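Long-range contacts in uncharacterized protein GSU0716 (Geobacter sulfurreducens PCA, PDB 3BIJ), which is of uncharacterised function but belongs to the caspase-like C14 peptidase family and so may act as a cysteine-type endopeptidase: residues L11-P16 and A23-A28; A55-V60 and G108-D113. All blocks are in the same frame, centred on the assembly; numbering follows the deposited sequence.

Contact 1. Residues L11-P16 and A23-A28; sequences LNAVDP and AGKLNA
Asn-12 and Leu-26 are joined through their backbones, Leu-26 N donating to Asn-12 O over 2.9 Å, and a second bond, from Val-14 N to Ala-23 O at 2.7 Å, ties the other end of this antiparallel pairing. The CA-H of Lys-25 also points at Asn-12 O, and that of Ala-13 at Ala-23 O. The side chain of Lys-25 starts out leading away from 11-16. Its CB, CG and CD make no close contact there, but bends at chi2 (-102°) and chi3 (56°) fold the chain back, so that CE comes to 2.9 Å from Asn-12 O, close for a carbon, and packs on Ala-13 CB, while NZ ends 3.5 Å from Asn-12 O; a long, flexible residue suits the exposed edge of the loop. Both segments belong to the single loop between strand 4-10 and helix 29-42, the connection that opens a beta-alpha-beta crossover to the parallel strand 46-51 of the caspase-like sheet. Val-14 turns CG2 against the Ala-23 carbonyl, 3.3 Å from Ala-23 O. Gly-24 suits its place twice over: its phi is positive (51°), and a CB there would press tightly on Val-14 CG2. On the buried side, Leu-26 lays CB 3.8 Å from Asn-12 CA and reaches His-84 of strand 76-89, while Ala-28 occupies the N-cap position, just ahead of helix 29-42.

Contact 2. Residues A55-V60 and G108-D113; sequences ATRAKV and GELIDD
Arg-57 and Leu-110 mark the closest backbone approach, 6.6 Å between their CA atoms, where the first turn of helix 57-70 faces the short strand 109-111. At that separation side chains must bridge the gap, and Arg-57 does most of it. Its chain runs extended through chi2 and then bends at chi3 (55°), which carries the guanidinium across to the strand. NH1 lies 2.9 Å from Glu-109 O, but the N-H points well off the line (121°), and the hydrogen bond is weak. The same guanidinium meets Leu-110 with its edge: NH1 is 3.6 Å from Leu-110 CA, which lies near the plane of the group, and 3.7 Å from Leu-110 CD1. The stronger polar partner is Glu-114, whose OE1 forms a salt bridge with NH2 and whose OE2 accepts from Ile-111 N. Were Arg-57 replaced by an alanine, Glu-114 would probably lose its positive mate, the Glu-109 carbonyl its weak donor, and a gap would be likely beside Leu-110. With CG anti to the backbone N (chi1 179°), Leu-110 extends both methyls toward the helix, CD1 to the guanidinium and CD2 loosely onto Val-60 CG1 at 4.4 Å, two branched apolar residues suited to a buried seam. Thr-56 is the N-cap of helix 57-70: its OG1 accepts from Lys-59 N at 3.2 Å. Glu-109 turns its side chain away from the helix, and its OE1 is bonded to Thr-102 OG1. Helix 180-189 touches Arg-57 through Phe-182 and Ile-186, while strand 109-111 pairs antiparallel with strand 99-104 and leads directly into helix 112-119.

How the contacts relate
The two contacts hold different elements of one caspase-like domain, with centres about 15 Å apart. Contact 1 closes a loop on itself and is only partly buried, with Lys-25 and Asn-27 exposed; contact 2, nearer the centre of the folded chain, is buried and joins the start of a helix to a strand, the two segments nearly fifty residues apart. Their chemistry follows their place: main-chain hydrogen bonds let contact 1 pair two segments that have no regular structure, whereas contact 2 relies on an arginine and apolar side chains because its backbones stay farther apart. They meet where Leu-11 CD2 packs 3.5 Å from Ala-55 CB, so the loop following strand 4-10 abuts the approach to helix 57-70.

Contact 1. Residues L11-P16 and A23-A28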
loop_
_atom_site.group_PDB
_atom_site.type_symbol
_atom_site.label_atom_id
_atom_site.label_comp_id
_atom_site.label_asym_id
_atom_site.label_seq_id
_atom_site.Cartn_x
_atom_site.Cartn_y
_atom_site.Cartn_z
ATOM N N LEU A 11 24.679 -21.007 -8.617
ATOM C CA LEU A 11 23.883 -22.101 -8.079
ATOM C C LEU A 11 22.426 -21.735 -7.966
ATOM O O LEU A 11 22.039 -21.019 -7.048
ATOM C CB LEU A 11 24.378 -22.498 -6.694
ATOM C CG LEU A 11 25.847 -22.879 -6.601
ATOM C CD1 LEU A 11 26.667 -21.666 -6.214
ATOM C CD2 LEU A 11 26.001 -23.980 -5.575
ATOM N N ASN A 12 21.599 -22.204 -8.886
ATOM C CA ASN A 12 20.196 -21.871 -8.742
ATOM C C ASN A 12 19.434 -23.060 -8.158
ATOM O O ASN A 12 18.246 -23.256 -8.411
ATOM C CB ASN A 12 19.602 -21.392 -10.063
ATOM C CG ASN A 12 20.044 -22.210 -11.208
ATOM O OD1 ASN A 12 20.155 -23.429 -11.096
ATOM N ND2 ASN A 12 20.298 -21.561 -12.337
ATOM N N ALA A 13 20.161 -23.842 -7.362
ATOM C CA ALA A 13 19.627 -24.992 -6.647
ATOM C C ALA A 13 20.750 -25.581 -5.811
ATOM O O ALA A 13 21.928 -25.385 -6.117
ATOM C CB ALA A 13 19.089 -26.040 -7.613
ATOM N N VAL A 14 20.383 -26.260 -4.730
ATOM C CA VAL A 14 21.357 -26.914 -3.862
ATOM C C VAL A 14 20.823 -28.296 -3.496
ATOM O O VAL A 14 19.673 -28.622 -3.787
ATOM C CB VAL A 14 21.631 -26.114 -2.572
ATOM C CG1 VAL A 14 22.189 -24.752 -2.936
ATOM C CG2 VAL A 14 20.375 -25.988 -1.728
ATOM N N ASP A 15 21.656 -29.111 -2.862
ATOM C CA ASP A 15 21.248 -30.463 -2.503
ATOM C C ASP A 15 20.316 -30.506 -1.295
ATOM O O ASP A 15 20.745 -30.337 -0.157
ATOM C CB ASP A 15 22.484 -31.329 -2.238
ATOM C CG ASP A 15 22.136 -32.798 -2.015
ATOM O OD1 ASP A 15 23.042 -33.574 -1.653
ATOM O OD2 ASP A 15 20.960 -33.171 -2.208
ATOM N N PRO A 16 19.022 -30.760 -1.526
ATOM C CA PRO A 16 18.082 -30.810 -0.400
ATOM C C PRO A 16 18.431 -31.910 0.599
ATOM O O PRO A 16 18.038 -31.854 1.766
ATOM C CB PRO A 16 16.732 -31.030 -1.083
ATOM C CG PRO A 16 17.100 -31.815 -2.298
ATOM C CD PRO A 16 18.363 -31.147 -2.785
ATOM N N ALA A 23 15.705 -26.965 -1.340
ATOM C CA ALA A 23 16.426 -27.008 -2.609
ATOM C C ALA A 23 17.080 -25.667 -2.969
ATOM O O ALA A 23 17.903 -25.592 -3.892
ATOM C CB ALA A 23 15.480 -27.446 -3.729
ATOM N N GLY A 24 16.708 -24.618 -2.239
ATOM C CA GLY A 24 17.254 -23.296 -2.492
ATOM C C GLY A 24 17.156 -22.902 -3.950
ATOM O O GLY A 24 18.096 -22.358 -4.527
ATOM N N LYS A 25 16.008 -23.179 -4.556
ATOM C CA LYS A 25 15.786 -22.868 -5.963
ATOM C C LYS A 25 15.848 -21.382 -6.307
ATOM O O LYS A 25 15.331 -20.525 -5.581
ATOM C CB LYS A 25 14.437 -23.440 -6.405
ATOM C CG LYS A 25 14.424 -24.966 -6.589
ATOM C CD LYS A 25 14.511 -25.376 -8.068
ATOM C CE LYS A 25 15.758 -24.776 -8.742
ATOM N NZ LYS A 25 15.890 -25.050 -10.217
ATOM N N LEU A 26 16.508 -21.099 -7.425
ATOM C CA LEU A 26 16.652 -19.746 -7.963
ATOM C C LEU A 26 16.729 -19.918 -9.471
ATOM O O LEU A 26 17.026 -21.009 -9.950
ATOM C CB LEU A 26 17.931 -19.078 -7.452
ATOM C CG LEU A 26 17.979 -18.759 -5.955
ATOM C CD1 LEU A 26 19.385 -18.377 -5.562
ATOM C CD2 LEU A 26 16.999 -17.644 -5.624
ATOM N N ASN A 27 16.471 -18.869 -10.233
ATOM C CA ASN A 27 16.524 -19.057 -11.668
ATOM C C ASN A 27 17.142 -17.912 -12.431
ATOM O O ASN A 27 16.513 -17.340 -13.315
ATOM C CB ASN A 27 15.118 -19.350 -12.187
ATOM C CG ASN A 27 14.096 -18.373 -11.663
ATOM O OD1 ASN A 27 14.202 -17.174 -11.904
ATOM N ND2 ASN A 27 13.100 -18.873 -10.943
ATOM N N ALA A 28 18.388 -17.597 -12.093
ATOM C CA ALA A 28 19.120 -16.521 -12.737
ATOM C C ALA A 28 20.579 -16.564 -12.309
ATOM O O ALA A 28 21.398 -15.797 -12.806
ATOM C CB ALA A 28 18.507 -15.176 -12.371
#

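Contact 2. Residues A55-V60 and G108-D113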
loop_
_atom_site.group_PDB
_atom_site.type_symbol
_atom_site.label_atom_id
_atom_site.label_comp_id
_atom_site.label_asym_id
_atom_site.label_seq_id
_atom_site.Cartn_x
_atom_site.Cartn_y
_atom_site.Cartn_z
ATOM N N ALA A 55 29.101 -26.757 -8.414
ATOM C CA ALA A 55 29.654 -25.843 -7.412
ATOM C C ALA A 55 29.635 -26.433 -6.012
ATOM O O ALA A 55 28.869 -25.996 -5.158
ATOM C CB ALA A 55 28.890 -24.521 -7.431
ATOM N N THR A 56 30.494 -27.415 -5.773
ATOM C CA THR A 56 30.552 -28.054 -4.467
ATOM C C THR A 56 31.677 -27.500 -3.608
ATOM O O THR A 56 32.545 -26.790 -4.104
ATOM C CB THR A 56 30.788 -29.547 -4.603
ATOM O OG1 THR A 56 32.140 -29.771 -5.019
ATOM C CG2 THR A 56 29.842 -30.136 -5.627
ATOM N N ARG A 57 31.664 -27.830 -2.319
ATOM C CA ARG A 57 32.708 -27.370 -1.419
ATOM C C ARG A 57 34.067 -27.802 -1.978
ATOM O O ARG A 57 34.942 -26.972 -2.211
ATOM C CB ARG A 57 32.515 -27.956 -0.016
ATOM C CG ARG A 57 31.466 -27.270 0.851
ATOM C CD ARG A 57 31.343 -27.970 2.205
ATOM N NE ARG A 57 32.634 -28.057 2.867
ATOM C CZ ARG A 57 33.240 -27.024 3.434
ATOM N NH1 ARG A 57 32.659 -25.831 3.428
ATOM N NH2 ARG A 57 34.438 -27.174 3.976
ATOM N N ALA A 58 34.232 -29.100 -2.214
ATOM C CA ALA A 58 35.497 -29.628 -2.735
ATOM C C ALA A 58 36.017 -28.905 -3.978
ATOM O O ALA A 58 37.143 -28.409 -3.973
ATOM C CB ALA A 58 35.355 -31.117 -3.023
ATOM N N LYS A 59 35.200 -28.845 -5.032
ATOM C CA LYS A 59 35.589 -28.185 -6.281
ATOM C C LYS A 59 35.927 -26.700 -6.154
ATOM O O LYS A 59 36.925 -26.243 -6.717
ATOM C CB LYS A 59 34.504 -28.364 -7.347
ATOM C CG LYS A 59 34.378 -29.781 -7.876
ATOM C CD LYS A 59 33.488 -29.814 -9.116
ATOM C CE LYS A 59 33.223 -31.243 -9.590
ATOM N NZ LYS A 59 32.261 -31.302 -10.732
ATOM N N VAL A 60 35.094 -25.952 -5.431
ATOM C CA VAL A 60 35.325 -24.525 -5.233
ATOM C C VAL A 60 36.623 -24.297 -4.457
ATOM O O VAL A 60 37.448 -23.488 -4.863
ATOM C CB VAL A 60 34.148 -23.862 -4.465
ATOM C CG1 VAL A 60 34.515 -22.443 -4.072
ATOM C CG2 VAL A 60 32.896 -23.854 -5.328
ATOM N N GLY A 108 27.214 -28.042 0.521
ATOM C CA GLY A 108 26.935 -27.569 1.858
ATOM C C GLY A 108 27.369 -26.111 1.940
ATOM O O GLY A 108 27.599 -25.467 0.910
ATOM N N GLU A 109 27.507 -25.578 3.149
ATOM C CA GLU A 109 27.890 -24.175 3.291
ATOM C C GLU A 109 29.384 -23.952 3.446
ATOM O O GLU A 109 30.077 -24.721 4.102
ATOM C CB GLU A 109 27.161 -23.540 4.479
ATOM C CG GLU A 109 25.660 -23.648 4.375
ATOM C CD GLU A 109 24.959 -23.180 5.614
ATOM O OE1 GLU A 109 25.039 -21.973 5.918
ATOM O OE2 GLU A 109 24.327 -24.018 6.287
ATOM N N LEU A 110 29.873 -22.887 2.831
ATOM C CA LEU A 110 31.276 -22.546 2.913
ATOM C C LEU A 110 31.320 -21.362 3.853
ATOM O O LEU A 110 30.844 -20.291 3.501
ATOM C CB LEU A 110 31.794 -22.148 1.530
ATOM C CG LEU A 110 33.255 -21.720 1.420
ATOM C CD1 LEU A 110 34.164 -22.902 1.703
ATOM C CD2 LEU A 110 33.513 -21.168 0.045
ATOM N N ILE A 111 31.863 -21.553 5.054
ATOM C CA ILE A 111 31.935 -20.471 6.033
ATOM C C ILE A 111 32.806 -19.334 5.525
ATOM O O ILE A 111 33.882 -19.564 4.970
ATOM C CB ILE A 111 32.503 -20.949 7.394
ATOM C CG1 ILE A 111 31.473 -21.804 8.127
ATOM C CG2 ILE A 111 32.815 -19.749 8.275
ATOM C CD1 ILE A 111 31.082 -23.075 7.405
ATOM N N ASP A 112 32.347 -18.104 5.730
ATOM C CA ASP A 112 33.099 -16.941 5.275
ATOM C C ASP A 112 34.585 -17.015 5.624
ATOM O O ASP A 112 35.436 -16.532 4.874
ATOM C CB ASP A 112 32.483 -15.647 5.827
ATOM C CG ASP A 112 32.401 -15.627 7.343
ATOM O OD1 ASP A 112 31.794 -14.676 7.886
ATOM O OD2 ASP A 112 32.933 -16.552 7.991
ATOM N N ASP A 113 34.904 -17.620 6.758
ATOM C CA ASP A 113 36.297 -17.739 7.153
ATOM C C ASP A 113 37.077 -18.641 6.211
ATOM O O ASP A 113 38.232 -18.371 5.908
ATOM C CB ASP A 113 36.391 -18.253 8.589
ATOM C CG ASP A 113 36.179 -17.149 9.609
ATOM O OD1 ASP A 113 35.549 -17.407 10.666
ATOM O OD2 ASP A 113 36.656 -16.020 9.348
#